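Local coordinates for protein PHOX (PDB 4A9V) that catalyses phosphotransfer chemistry as a beta-propeller alkaline phosphatase, probably hydrolysing phosphate monoesters, with a complex iron-calcium cofactor, at residues 336-341 and 445-450; 381-386 and 416-421; 72-77 and 253-258; 83-88 and 122-127. One frame throughout, in Å; residues are numbered along the deposited sequence. Where two conformers were deposited one is given.

Contact 1: residues 336-341 and 445-450; sequences PDHPKG and AWDLFV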
loop_
_atom_site.group_PDB
_atom_site.type_symbol
_atom_site.label_atom_id
_atom_site.label_comp_id
_atom_site.label_asym_id
_atom_site.label_seq_id
_atom_site.Cartn_x
_atom_site.Cartn_y
_atom_site.Cartn_z
ATOM N N PRO A 336 25.246 -16.079 0.116
ATOM C CA PRO A 336 24.902 -15.206 -1.007
ATOM C C PRO A 336 23.562 -15.540 -1.655
ATOM O O PRO A 336 22.902 -14.650 -2.195
ATOM C CB PRO A 336 26.060 -15.409 -1.991
ATOM C CG PRO A 336 26.688 -16.699 -1.594
ATOM C CD PRO A 336 26.504 -16.810 -0.110
ATOM N N ASP A 337 23.169 -16.810 -1.620
ATOM C CA ASP A 337 21.924 -17.210 -2.264
ATOM C C ASP A 337 20.725 -17.095 -1.343
ATOM O O ASP A 337 19.616 -16.845 -1.807
ATOM C CB ASP A 337 21.999 -18.636 -2.797
ATOM C CG ASP A 337 20.873 -18.936 -3.772
ATOM O OD1 ASP A 337 20.810 -18.254 -4.817
ATOM O OD2 ASP A 337 20.009 -19.793 -3.476
ATOM N N HIS A 338 20.938 -17.361 -0.060
ATOM C CA HIS A 338 19.849 -17.482 0.895
ATOM C C HIS A 338 20.269 -17.048 2.280
ATOM O O HIS A 338 20.440 -17.870 3.178
ATOM C CB HIS A 338 19.314 -18.902 0.926
ATOM C CG HIS A 338 18.029 -19.020 1.677
ATOM N ND1 HIS A 338 17.758 -20.052 2.496
ATOM C CD2 HIS A 338 16.955 -18.141 1.775
ATOM C CE1 HIS A 338 16.566 -19.845 3.085
ATOM N NE2 HIS A 338 16.072 -18.681 2.635
ATOM N N PRO A 339 20.514 -15.747 2.457
ATOM C CA PRO A 339 20.941 -15.282 3.765
ATOM C C PRO A 339 19.840 -15.423 4.808
ATOM O O PRO A 339 18.649 -15.225 4.514
ATOM C CB PRO A 339 21.287 -13.814 3.520
ATOM C CG PRO A 339 20.436 -13.422 2.362
ATOM C CD PRO A 339 20.381 -14.644 1.493
ATOM N N LYS A 340 20.258 -15.860 6.003
ATOM C CA LYS A 340 19.392 -16.117 7.173
ATOM C C LYS A 340 19.985 -15.388 8.409
ATOM O O LYS A 340 21.198 -15.460 8.625
ATOM C CB LYS A 340 19.340 -17.634 7.477
ATOM C CG LYS A 340 18.777 -18.534 6.375
ATOM C CD LYS A 340 18.982 -20.021 6.682
ATOM C CE LYS A 340 18.451 -20.935 5.579
ATOM N NZ LYS A 340 19.437 -21.201 4.488
ATOM N N GLY A 341 19.137 -14.896 9.320
ATOM C CA GLY A 341 19.615 -14.374 10.591
ATOM C C GLY A 341 18.512 -14.239 11.620
ATOM O O GLY A 341 17.483 -14.914 11.541
ATOM N N ALA A 445 13.385 -15.084 13.561
ATOM C CA ALA A 445 14.351 -15.505 12.561
ATOM C C ALA A 445 13.936 -14.926 11.210
ATOM O O ALA A 445 12.765 -14.957 10.868
ATOM C CB ALA A 445 14.376 -17.022 12.497
ATOM N N TRP A 446 14.893 -14.438 10.432
ATOM C CA TRP A 446 14.593 -13.903 9.106
ATOM C C TRP A 446 15.398 -14.590 8.031
ATOM O O TRP A 446 16.474 -15.148 8.288
ATOM C CB TRP A 446 14.790 -12.382 9.068
ATOM C CG TRP A 446 16.221 -11.933 9.240
ATOM C CD1 TRP A 446 16.841 -11.541 10.411
ATOM C CD2 TRP A 446 17.245 -11.824 8.206
ATOM N NE1 TRP A 446 18.154 -11.210 10.180
ATOM C CE2 TRP A 446 18.458 -11.375 8.877
ATOM C CE3 TRP A 446 17.286 -12.093 6.851
ATOM C CZ2 TRP A 446 19.668 -11.267 8.208
ATOM C CZ3 TRP A 446 18.499 -11.952 6.183
ATOM C CH2 TRP A 446 19.667 -11.577 6.852
ATOM N N ASP A 447 14.879 -14.556 6.807
ATOM C CA ASP A 447 15.625 -15.006 5.629
ATOM C C ASP A 447 15.154 -14.214 4.418
ATOM O O ASP A 447 14.062 -13.654 4.420
ATOM C CB ASP A 447 15.464 -16.526 5.397
ATOM C CG ASP A 447 14.072 -16.921 4.901
ATOM O OD1 ASP A 447 13.100 -16.798 5.681
ATOM O OD2 ASP A 447 13.955 -17.387 3.744
ATOM N N LEU A 448 15.990 -14.142 3.388
ATOM C CA LEU A 448 15.534 -13.566 2.119
ATOM C C LEU A 448 14.912 -14.656 1.250
ATOM O O LEU A 448 15.598 -15.498 0.666
ATOM C CB LEU A 448 16.641 -12.837 1.377
ATOM C CG LEU A 448 17.111 -11.529 2.030
ATOM C CD1 LEU A 448 18.107 -10.806 1.134
ATOM C CD2 LEU A 448 15.958 -10.603 2.394
ATOM N N PHE A 449 13.586 -14.624 1.174
ATOM C CA PHE A 449 12.817 -15.581 0.390
ATOM C C PHE A 449 13.174 -15.523 -1.097
ATOM O O PHE A 449 13.233 -16.553 -1.758
ATOM C CB PHE A 449 11.318 -15.315 0.592
ATOM C CG PHE A 449 10.432 -16.200 -0.228
ATOM C CD1 PHE A 449 10.342 -17.552 0.045
ATOM C CD2 PHE A 449 9.758 -15.706 -1.330
ATOM C CE1 PHE A 449 9.613 -18.397 -0.767
ATOM C CE2 PHE A 449 8.975 -16.535 -2.109
ATOM C CZ PHE A 449 8.929 -17.892 -1.847
ATOM N N VAL A 450 13.416 -14.327 -1.622
ATOM C CA VAL A 450 13.944 -14.194 -2.973
ATOM C C VAL A 450 14.751 -12.909 -3.052
ATOM O O VAL A 450 14.455 -11.938 -2.357
ATOM C CB VAL A 450 12.821 -14.228 -4.040
ATOM C CG1 VAL A 450 11.940 -13.000 -3.959
ATOM C CG2 VAL A 450 13.414 -14.378 -5.438
#
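G341 and W446 form a hydrogen-bonded antiparallel pair, where strand 340-347 meets strand 443-451 in a sheet of the beta-propeller. Each residue donates its backbone N to the other's carbonyl, and both N to O distances, G341 N to W446 O and W446 N to G341 O, are 2.9 Å. The indole of W446 folds back across G341: with CG between the backbone N and the carbonyl carbon (chi1 67°), G341 CA stands 3.8 Å from the centroid of the five-membered ring, over its face. Having no side chain, G341 lets the ring lie close. Two residues along, L448 N donates to P339 O, and P339 CG packs on L448 CD1 at 3.7 Å.

On the sheet face shared by K340 and D447, H338 NE2 donates to D447 OD2 at 2.7 Å. The acceptor lies near the imidazole plane, but the ring and carboxylate planes are 83° apart, and OD2 is met on its anti side, 25° out of the carboxylate plane. Further out, R431 makes a salt bridge to D447 OD1, fixing the carboxylate from its second oxygen. The indole is steadied by F329, edge to face, and by D330 OD1, which accepts from W446 NE1.

Contact 2: residues 381-386 and 416-421; sequences TRMDRP and GGPNPR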
loop_
_atom_site.group_PDB
_atom_site.type_symbol
_atom_site.label_atom_id
_atom_site.label_comp_id
_atom_site.label_asym_id
_atom_site.label_seq_id
_atom_site.Cartn_x
_atom_site.Cartn_y
_atom_site.Cartn_z
ATOM N N THR A 381 16.974 -0.797 12.036
ATOM C CA THR A 381 17.766 -1.064 10.840
ATOM C C THR A 381 17.156 -0.387 9.617
ATOM O O THR A 381 15.992 -0.622 9.282
ATOM C CB THR A 381 17.852 -2.573 10.561
ATOM O OG1 THR A 381 18.372 -3.251 11.712
ATOM C CG2 THR A 381 18.708 -2.863 9.334
ATOM N N ARG A 382 17.956 0.423 8.934
ATOM C CA ARG A 382 17.519 1.083 7.707
ATOM C C ARG A 382 17.340 0.072 6.581
ATOM O O ARG A 382 18.217 -0.758 6.347
ATOM C CB ARG A 382 18.556 2.133 7.312
ATOM C CG ARG A 382 18.737 3.221 8.362
ATOM C CD ARG A 382 19.674 4.310 7.877
ATOM N NE ARG A 382 19.019 5.150 6.883
ATOM C CZ ARG A 382 19.574 6.224 6.339
ATOM N NH1 ARG A 382 20.863 6.447 6.523
ATOM N NH2 ARG A 382 18.866 7.035 5.560
ATOM N N MET A 383 16.191 0.128 5.906
ATOM C CA MET A 383 15.782 -0.917 4.969
ATOM C C MET A 383 15.657 -0.400 3.534
ATOM O O MET A 383 15.419 0.789 3.293
ATOM C CB MET A 383 14.447 -1.526 5.405
ATOM C CG MET A 383 14.453 -2.106 6.815
ATOM S SD MET A 383 15.662 -3.409 7.105
ATOM C CE MET A 383 14.928 -4.759 6.192
ATOM N N ASP A 384 15.704 -1.341 2.592
ATOM C CA ASP A 384 15.530 -1.047 1.165
ATOM C C ASP A 384 14.038 -0.925 0.790
ATOM O O ASP A 384 13.483 -1.789 0.109
ATOM C CB ASP A 384 16.158 -2.155 0.304
ATOM C CG ASP A 384 17.678 -2.184 0.332
ATOM O OD1 ASP A 384 18.305 -1.267 0.906
ATOM O OD2 ASP A 384 18.221 -3.127 -0.296
ATOM N N ARG A 385 13.419 0.182 1.189
ATOM C CA ARG A 385 12.042 0.509 0.800
ATOM C C ARG A 385 11.055 -0.613 1.088
ATOM O O ARG A 385 10.497 -1.229 0.173
ATOM C CB ARG A 385 11.959 0.911 -0.666
ATOM C CG ARG A 385 12.704 2.189 -0.994
ATOM C CD ARG A 385 12.408 2.613 -2.415
ATOM N NE ARG A 385 10.988 2.881 -2.572
ATOM C CZ ARG A 385 10.338 2.805 -3.723
ATOM N NH1 ARG A 385 11.023 2.761 -4.857
ATOM N NH2 ARG A 385 9.016 2.928 -3.747
ATOM N N PRO A 386 10.730 -0.811 2.369
ATOM C CA PRO A 386 9.640 -1.714 2.711
ATOM C C PRO A 386 8.333 -1.289 2.070
ATOM O O PRO A 386 7.913 -0.139 2.220
ATOM C CB PRO A 386 9.550 -1.606 4.239
ATOM C CG PRO A 386 10.825 -0.981 4.680
ATOM C CD PRO A 386 11.279 -0.123 3.548
ATOM N N GLY A 416 24.453 -5.206 3.998
ATOM C CA GLY A 416 24.509 -6.367 4.864
ATOM C C GLY A 416 23.140 -6.933 5.174
ATOM O O GLY A 416 22.118 -6.281 4.959
ATOM N N GLY A 417 23.129 -8.116 5.773
ATOM C CA GLY A 417 21.893 -8.696 6.283
ATOM C C GLY A 417 20.831 -8.785 5.204
ATOM O O GLY A 417 21.098 -9.276 4.106
ATOM N N PRO A 418 19.634 -8.255 5.485
ATOM C CA PRO A 418 18.540 -8.371 4.531
ATOM C C PRO A 418 18.591 -7.343 3.399
ATOM O O PRO A 418 17.674 -7.305 2.572
ATOM C CB PRO A 418 17.307 -8.173 5.404
ATOM C CG PRO A 418 17.780 -7.265 6.499
ATOM C CD PRO A 418 19.180 -7.729 6.785
ATOM N N ASN A 419 19.659 -6.535 3.374
ATOM C CA ASN A 419 19.901 -5.547 2.316
ATOM C C ASN A 419 21.293 -5.793 1.699
ATOM O O ASN A 419 22.244 -5.056 1.971
ATOM C CB ASN A 419 19.780 -4.120 2.870
ATOM C CG ASN A 419 18.464 -3.889 3.603
ATOM O OD1 ASN A 419 17.410 -3.745 2.984
ATOM N ND2 ASN A 419 18.529 -3.810 4.930
ATOM N N PRO A 420 21.427 -6.875 0.909
ATOM C CA PRO A 420 22.749 -7.450 0.627
ATOM C C PRO A 420 23.504 -6.858 -0.572
ATOM O O PRO A 420 24.602 -7.327 -0.874
ATOM C CB PRO A 420 22.426 -8.914 0.356
ATOM C CG PRO A 420 21.058 -8.871 -0.239
ATOM C CD PRO A 420 20.347 -7.822 0.582
ATOM N N ARG A 421 22.922 -5.884 -1.269
ATOM C CA ARG A 421 23.530 -5.342 -2.491
ATOM C C ARG A 421 23.545 -3.823 -2.480
ATOM O O ARG A 421 22.503 -3.181 -2.335
ATOM C CB ARG A 421 22.773 -5.818 -3.738
ATOM C CG ARG A 421 22.844 -7.316 -3.968
ATOM C CD ARG A 421 22.057 -7.765 -5.190
ATOM N NE ARG A 421 20.637 -7.459 -5.048
ATOM C CZ ARG A 421 19.701 -7.837 -5.906
ATOM N NH1 ARG A 421 20.019 -8.571 -6.961
ATOM N NH2 ARG A 421 18.441 -7.497 -5.697
HETATM O O HOH W 1 20.408 -4.404 -1.115
#
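N419 and D384 meet where the type II' beta turn from G416 to N419 packs against the short, weakly bonded strand about 383-384, within the beta-propeller. The tight part is the amide of N419. Its OD1 accepts from D384 N at 3.0 Å, with the donor 46° out of the carbonyl plane. The same oxygen sits 3.1 Å from D384 CG, and the two side chains run antiparallel alongside each other, with carboxylate and amide planes 54° apart. CG of N419 lies beside its own backbone N (chi1 -53°), which brings OD1 up to D384 N. M383 CE packs closely on P418 CG at 3.8 Å, while N419 ND2 makes a weak but straight bond to M383 SD at 3.6 Å. A leucine in place of N419 would probably leave D384 N without this acceptor and M383 SD without its weak donor.

D384 has outside partners too: OD1 forms a salt bridge with R408, and N424 and Q428 donate to OD2. Its side chain lies about 9 Å from that of E387, a calcium and diiron-pocket residue. Toward R421 the contact is loose: a water donates to D384 OD2 at 2.7 Å and accepts from R421 N at 2.9 Å.

Contact 3: residues 72-77 and 253-258; sequences SLFEFP and DPFDPQ. With EDO (1,2-ethanediol), chain O.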
loop_
_atom_site.group_PDB
_atom_site.type_symbol
_atom_site.label_atom_id
_atom_site.label_comp_id
_atom_site.label_asym_id
_atom_site.label_seq_id
_atom_site.Cartn_x
_atom_site.Cartn_y
_atom_site.Cartn_z
ATOM N N SER A 72 -9.443 -4.405 -0.060
ATOM C CA SER A 72 -9.913 -5.605 0.617
ATOM C C SER A 72 -11.355 -5.898 0.224
ATOM O O SER A 72 -12.157 -4.981 -0.004
ATOM C CB SER A 72 -9.848 -5.433 2.138
ATOM O OG SER A 72 -8.520 -5.351 2.621
ATOM N N LEU A 73 -11.700 -7.180 0.289
ATOM C CA LEU A 73 -13.057 -7.651 0.096
ATOM C C LEU A 73 -13.609 -8.165 1.430
ATOM O O LEU A 73 -12.937 -8.913 2.149
ATOM C CB LEU A 73 -13.082 -8.750 -0.975
ATOM C CG LEU A 73 -14.455 -9.332 -1.303
ATOM C CD1 LEU A 73 -14.526 -9.768 -2.756
ATOM C CD2 LEU A 73 -14.817 -10.495 -0.394
ATOM N N PHE A 74 -14.838 -7.756 1.731
ATOM C CA PHE A 74 -15.549 -8.143 2.940
ATOM C C PHE A 74 -16.772 -8.958 2.553
ATOM O O PHE A 74 -17.667 -8.472 1.873
ATOM C CB PHE A 74 -16.001 -6.894 3.707
ATOM C CG PHE A 74 -14.865 -6.069 4.247
ATOM C CD1 PHE A 74 -14.191 -5.165 3.440
ATOM C CD2 PHE A 74 -14.452 -6.218 5.562
ATOM C CE1 PHE A 74 -13.119 -4.441 3.931
ATOM C CE2 PHE A 74 -13.375 -5.498 6.057
ATOM C CZ PHE A 74 -12.710 -4.611 5.237
ATOM N N GLU A 75 -16.820 -10.201 3.009
ATOM C CA GLU A 75 -18.015 -11.050 2.933
ATOM C C GLU A 75 -19.216 -10.292 3.462
ATOM O O GLU A 75 -19.119 -9.688 4.518
ATOM C CB GLU A 75 -17.817 -12.291 3.807
ATOM C CG GLU A 75 -16.814 -13.287 3.256
ATOM C CD GLU A 75 -16.327 -14.267 4.306
ATOM O OE1 GLU A 75 -17.097 -15.180 4.669
ATOM O OE2 GLU A 75 -15.172 -14.127 4.762
ATOM N N PHE A 76 -20.356 -10.374 2.791
ATOM C CA PHE A 76 -21.554 -9.727 3.279
ATOM C C PHE A 76 -22.313 -10.687 4.193
ATOM O O PHE A 76 -22.725 -11.754 3.759
ATOM C CB PHE A 76 -22.432 -9.311 2.096
ATOM C CG PHE A 76 -23.403 -8.220 2.423
ATOM C CD1 PHE A 76 -24.554 -8.499 3.135
ATOM C CD2 PHE A 76 -23.129 -6.907 2.087
ATOM C CE1 PHE A 76 -25.418 -7.489 3.507
ATOM C CE2 PHE A 76 -23.998 -5.888 2.441
ATOM C CZ PHE A 76 -25.155 -6.187 3.135
ATOM N N PRO A 77 -22.418 -10.367 5.492
ATOM C CA PRO A 77 -23.065 -11.312 6.399
ATOM C C PRO A 77 -24.460 -11.716 5.919
ATOM O O PRO A 77 -25.264 -10.862 5.560
ATOM C CB PRO A 77 -23.125 -10.535 7.721
ATOM C CG PRO A 77 -21.966 -9.596 7.643
ATOM C CD PRO A 77 -21.924 -9.176 6.201
ATOM N N ASP A 253 -15.255 1.805 8.561
ATOM C CA ASP A 253 -16.267 0.762 8.639
ATOM C C ASP A 253 -17.072 0.724 7.345
ATOM O O ASP A 253 -17.941 1.566 7.137
ATOM C CB ASP A 253 -17.199 1.022 9.822
ATOM C CG ASP A 253 -18.244 -0.066 9.995
ATOM O OD1 ASP A 253 -18.311 -0.982 9.145
ATOM O OD2 ASP A 253 -19.031 0.013 10.970
ATOM N N PRO A 254 -16.773 -0.236 6.458
ATOM C CA PRO A 254 -17.455 -0.222 5.168
ATOM C C PRO A 254 -18.945 -0.547 5.275
ATOM O O PRO A 254 -19.698 -0.281 4.343
ATOM C CB PRO A 254 -16.722 -1.305 4.373
ATOM C CG PRO A 254 -16.211 -2.249 5.411
ATOM C CD PRO A 254 -15.873 -1.395 6.600
ATOM N N PHE A 255 -19.360 -1.167 6.373
ATOM C CA PHE A 255 -20.762 -1.532 6.544
ATOM C C PHE A 255 -21.616 -0.427 7.171
ATOM O O PHE A 255 -22.819 -0.608 7.354
ATOM C CB PHE A 255 -20.882 -2.825 7.350
ATOM C CG PHE A 255 -20.413 -4.038 6.602
ATOM C CD1 PHE A 255 -21.258 -4.696 5.721
ATOM C CD2 PHE A 255 -19.111 -4.491 6.730
ATOM C CE1 PHE A 255 -20.819 -5.783 4.990
ATOM C CE2 PHE A 255 -18.671 -5.581 6.002
ATOM C CZ PHE A 255 -19.517 -6.216 5.119
ATOM N N ASP A 256 -21.015 0.725 7.445
ATOM C CA ASP A 256 -21.764 1.874 7.953
ATOM C C ASP A 256 -21.451 3.111 7.122
ATOM O O ASP A 256 -20.456 3.790 7.354
ATOM C CB ASP A 256 -21.420 2.146 9.421
ATOM C CG ASP A 256 -22.201 3.312 10.000
ATOM O OD1 ASP A 256 -22.990 3.936 9.257
ATOM O OD2 ASP A 256 -21.959 3.653 11.180
ATOM N N PRO A 257 -22.258 3.369 6.092
ATOM C CA PRO A 257 -21.886 4.404 5.130
ATOM C C PRO A 257 -22.003 5.829 5.659
ATOM O O PRO A 257 -21.576 6.760 4.986
ATOM C CB PRO A 257 -22.848 4.173 3.954
ATOM C CG PRO A 257 -23.934 3.308 4.482
ATOM C CD PRO A 257 -23.368 2.526 5.620
ATOM N N GLN A 258 -22.505 5.994 6.880
ATOM C CA GLN A 258 -22.527 7.307 7.513
ATOM C C GLN A 258 -21.505 7.429 8.642
ATOM O O GLN A 258 -21.484 8.431 9.350
ATOM C CB GLN A 258 -23.930 7.623 8.030
ATOM C CG GLN A 258 -24.924 7.938 6.921
ATOM C CD GLN A 258 -25.392 6.700 6.182
ATOM O OE1 GLN A 258 -25.774 5.702 6.798
ATOM N NE2 GLN A 258 -25.421 6.776 4.854
HETATM C C1 EDO O . -15.345 -11.211 5.648
HETATM O O1 EDO O . -14.643 -11.312 4.288
HETATM C C2 EDO O . -14.772 -10.010 6.411
HETATM O O2 EDO O . -15.795 -9.431 7.241
#
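This is an aromatic and proline packing contact between two sheets of the beta-propeller, with no hydrogen bond across it. F74 and F76 at the end of edge strand 68-76 of a four-stranded antiparallel sheet, with P77 just beyond it, receive P254 and F255 from the loop between strands 249-252 and 262-264 of the mixed sheet.

P254 lays CG over the centre of the F74 ring, 4.0 Å from the centroid and only 7° off the normal, a clean CH-pi contact; F74 also forms a cation-pi pair with K183. F255 CG lies opposite its carbonyl carbon (chi1 -70°), sending the ring toward F74 and F76. Its CE2 touches F74 CB at 3.8 Å, and its CE1 edge is turned toward the face of F76, giving an edge-to-face pair with centroids 5.7 Å apart and planes at 66°. P77 CD closes on the same corner, 3.8 Å from F255 CE1. The F76 ring is further engaged by R82, as cation-pi, and by Y139, edge to face.

A type I beta turn from D253 to D256 presents the two loop residues side by side. It is reinforced by an Asx turn, in which D253 OD1 accepts from F255 N at 3.0 Å, holding the ring's backbone from within the loop. Flanking F74 on the strand, E75 N donates in a nearly straight line to O1 of a 1,2-ethanediol, probably from the crystallisation liquor, at 2.8 Å.

Contact 4: residues 83-88 and 122-127; sequences ALMAIN and IEVQRK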
loop_
_atom_site.group_PDB
_atom_site.type_symbol
_atom_site.label_atom_id
_atom_site.label_comp_id
_atom_site.label_asym_id
_atom_site.label_seq_id
_atom_site.Cartn_x
_atom_site.Cartn_y
_atom_site.Cartn_z
ATOM N N ALA A 83 -20.869 -8.837 -1.599
ATOM C CA ALA A 83 -19.662 -8.496 -0.843
ATOM C C ALA A 83 -19.463 -6.996 -0.950
ATOM O O ALA A 83 -20.000 -6.354 -1.854
ATOM C CB ALA A 83 -18.449 -9.234 -1.388
ATOM N N LEU A 84 -18.697 -6.433 -0.024
ATOM C CA LEU A 84 -18.215 -5.071 -0.171
ATOM C C LEU A 84 -16.727 -5.110 -0.463
ATOM O O LEU A 84 -16.006 -5.949 0.056
ATOM C CB LEU A 84 -18.471 -4.236 1.092
ATOM C CG LEU A 84 -19.923 -4.148 1.563
ATOM C CD1 LEU A 84 -19.998 -3.173 2.726
ATOM C CD2 LEU A 84 -20.851 -3.712 0.437
ATOM N N MET A 85 -16.263 -4.162 -1.266
ATOM C CA MET A 85 -14.840 -3.949 -1.445
ATOM C C MET A 85 -14.507 -2.519 -1.062
ATOM O O MET A 85 -15.237 -1.597 -1.414
ATOM C CB MET A 85 -14.446 -4.210 -2.897
ATOM C CG MET A 85 -14.640 -5.653 -3.294
ATOM S SD MET A 85 -14.193 -6.040 -5.001
ATOM C CE MET A 85 -12.405 -5.950 -4.932
ATOM N N ALA A 86 -13.424 -2.343 -0.315
ATOM C CA ALA A 86 -12.895 -1.027 -0.029
ATOM C C ALA A 86 -11.579 -0.920 -0.776
ATOM O O ALA A 86 -10.697 -1.776 -0.626
ATOM C CB ALA A 86 -12.674 -0.860 1.466
ATOM N N ILE A 87 -11.474 0.103 -1.625
ATOM C CA ILE A 87 -10.390 0.212 -2.586
ATOM C C ILE A 87 -9.762 1.597 -2.461
ATOM O O ILE A 87 -10.436 2.625 -2.572
ATOM C CB ILE A 87 -10.908 0.006 -4.019
ATOM C CG1 ILE A 87 -11.560 -1.373 -4.183
ATOM C CG2 ILE A 87 -9.781 0.203 -5.016
ATOM C CD1 ILE A 87 -12.634 -1.422 -5.254
ATOM N N ASN A 88 -8.457 1.622 -2.227
ATOM C CA ASN A 88 -7.732 2.870 -2.121
ATOM C C ASN A 88 -7.609 3.548 -3.470
ATOM O O ASN A 88 -7.428 2.883 -4.491
ATOM C CB ASN A 88 -6.328 2.621 -1.605
ATOM C CG ASN A 88 -6.289 2.227 -0.149
ATOM O OD1 ASN A 88 -7.301 2.241 0.561
ATOM N ND2 ASN A 88 -5.096 1.919 0.321
ATOM N N ILE A 122 -17.395 -0.034 -2.479
ATOM C CA ILE A 122 -18.376 -0.479 -3.461
ATOM C C ILE A 122 -18.987 -1.810 -3.063
ATOM O O ILE A 122 -18.341 -2.634 -2.420
ATOM C CB ILE A 122 -17.768 -0.591 -4.875
ATOM C CG1 ILE A 122 -16.699 -1.688 -4.948
ATOM C CG2 ILE A 122 -17.223 0.757 -5.329
ATOM C CD1 ILE A 122 -16.188 -1.931 -6.355
ATOM N N GLU A 123 -20.235 -2.027 -3.465
ATOM C CA GLU A 123 -20.840 -3.343 -3.417
ATOM C C GLU A 123 -20.597 -4.083 -4.719
ATOM O O GLU A 123 -20.725 -3.511 -5.807
ATOM C CB GLU A 123 -22.342 -3.236 -3.148
ATOM C CG GLU A 123 -23.006 -4.605 -3.101
ATOM C CD GLU A 123 -24.488 -4.587 -2.800
ATOM O OE1 GLU A 123 -24.967 -3.635 -2.156
ATOM O OE2 GLU A 123 -25.131 -5.623 -3.065
ATOM N N VAL A 124 -20.294 -5.373 -4.594
ATOM C CA VAL A 124 -20.285 -6.277 -5.729
ATOM C C VAL A 124 -21.257 -7.424 -5.470
ATOM O O VAL A 124 -21.499 -7.812 -4.324
ATOM C CB VAL A 124 -18.863 -6.809 -6.025
ATOM C CG1 VAL A 124 -17.972 -5.664 -6.471
ATOM C CG2 VAL A 124 -18.261 -7.506 -4.817
ATOM N N GLN A 125 -21.842 -7.938 -6.540
ATOM C CA GLN A 125 -22.801 -9.027 -6.453
ATOM C C GLN A 125 -22.451 -10.047 -7.517
ATOM O O GLN A 125 -22.045 -9.694 -8.625
ATOM C CB GLN A 125 -24.225 -8.516 -6.688
ATOM C CG GLN A 125 -24.923 -7.972 -5.451
ATOM C CD GLN A 125 -26.333 -7.485 -5.741
ATOM O OE1 GLN A 125 -26.889 -7.763 -6.806
ATOM N NE2 GLN A 125 -26.865 -6.649 -4.852
ATOM N N ARG A 126 -22.716 -11.305 -7.211
ATOM C CA ARG A 126 -22.413 -12.375 -8.129
ATOM C C ARG A 126 -23.668 -12.752 -8.885
ATOM O O ARG A 126 -24.697 -13.075 -8.287
ATOM C CB ARG A 126 -21.876 -13.580 -7.382
ATOM C CG ARG A 126 -21.666 -14.769 -8.291
ATOM C CD ARG A 126 -20.756 -15.798 -7.666
ATOM N NE ARG A 126 -21.078 -16.064 -6.268
ATOM C CZ ARG A 126 -20.224 -16.630 -5.428
ATOM N NH1 ARG A 126 -19.023 -16.979 -5.867
ATOM N NH2 ARG A 126 -20.524 -16.755 -4.146
ATOM N N LYS A 127 -23.564 -12.716 -10.208
ATOM C CA LYS A 127 -24.650 -13.112 -11.091
ATOM C C LYS A 127 -24.095 -14.032 -12.172
ATOM O O LYS A 127 -23.023 -13.775 -12.717
ATOM C CB LYS A 127 -25.276 -11.874 -11.738
ATOM C CG LYS A 127 -26.166 -11.063 -10.808
ATOM C CD LYS A 127 -27.076 -10.125 -11.588
ATOM C CE LYS A 127 -26.369 -8.827 -11.950
ATOM N NZ LYS A 127 -27.124 -8.035 -12.963
#
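E123, whose CB packs on L84 CD2 at 3.9 Å, carries a flat carboxylate over which the amide of Q125 reaches: NE2 donates to OE2 at 2.7 Å from above the carboxylate plane (38° out of it), while the acceptor lies near the plane of the Q125 amide. The other oxygen, OE1, accepts from S137 OG, and R82 NE forms a salt bridge with OE2. CG opposite the backbone N (chi1 180°) and an extended chain carry the group out to these partners.

The backbones form a regular antiparallel ladder of strands 82-89 and 118-127, central strands of a four-stranded propeller sheet. A83 with V124 and M85 with I122 are hydrogen-bonded pairs, joined by four backbone bonds that include M85 N to I122 O at 2.8 Å. L84 with E123, between them, is a non-hydrogen-bonded pair. The segments' axes approach to 4.7 Å at a 140° angle, a marked twist.

The contacts across the strands on the face of A83, M85, I122 and V124 are apolar: I87 CD1 meets I122 CD1 at 3.8 Å, and M85 SD lies 4.1 Å from V124 CG1. A valine in place of E123 would probably cost R82 this counter-charge, and S137 and Q125 this acceptor. The contact is thus apolar on the face of M85 and I122, and on the other sets L84 beside a buried carboxylate whose partners would probably help keep it ionised.

How the contacts relate
From the N terminus, contact 3 opens at 72-77, and contact 4 opens at 83-88 and closes at 122-127, before 253-258 completes contact 3. The two share a sheet: strands 68-76 and 82-89 are neighbours, with F74 N probably bonded to L84 O, while contact 3 carries that sheet over to the loop after strand 249-252. Later, contact 1 opens at 336-341 and encloses contact 2 (381-386 with 416-421) before closing at 445-450; W446 and L448 pack on G417, P418 and P420. Contact 1 joins strands 340-347 and 443-451 in the nine-stranded sheet; contact 2 brings the loop before strand 428-434 against strand 383-384. Contacts 2 and 3 lie on opposite sides of the chain's centre.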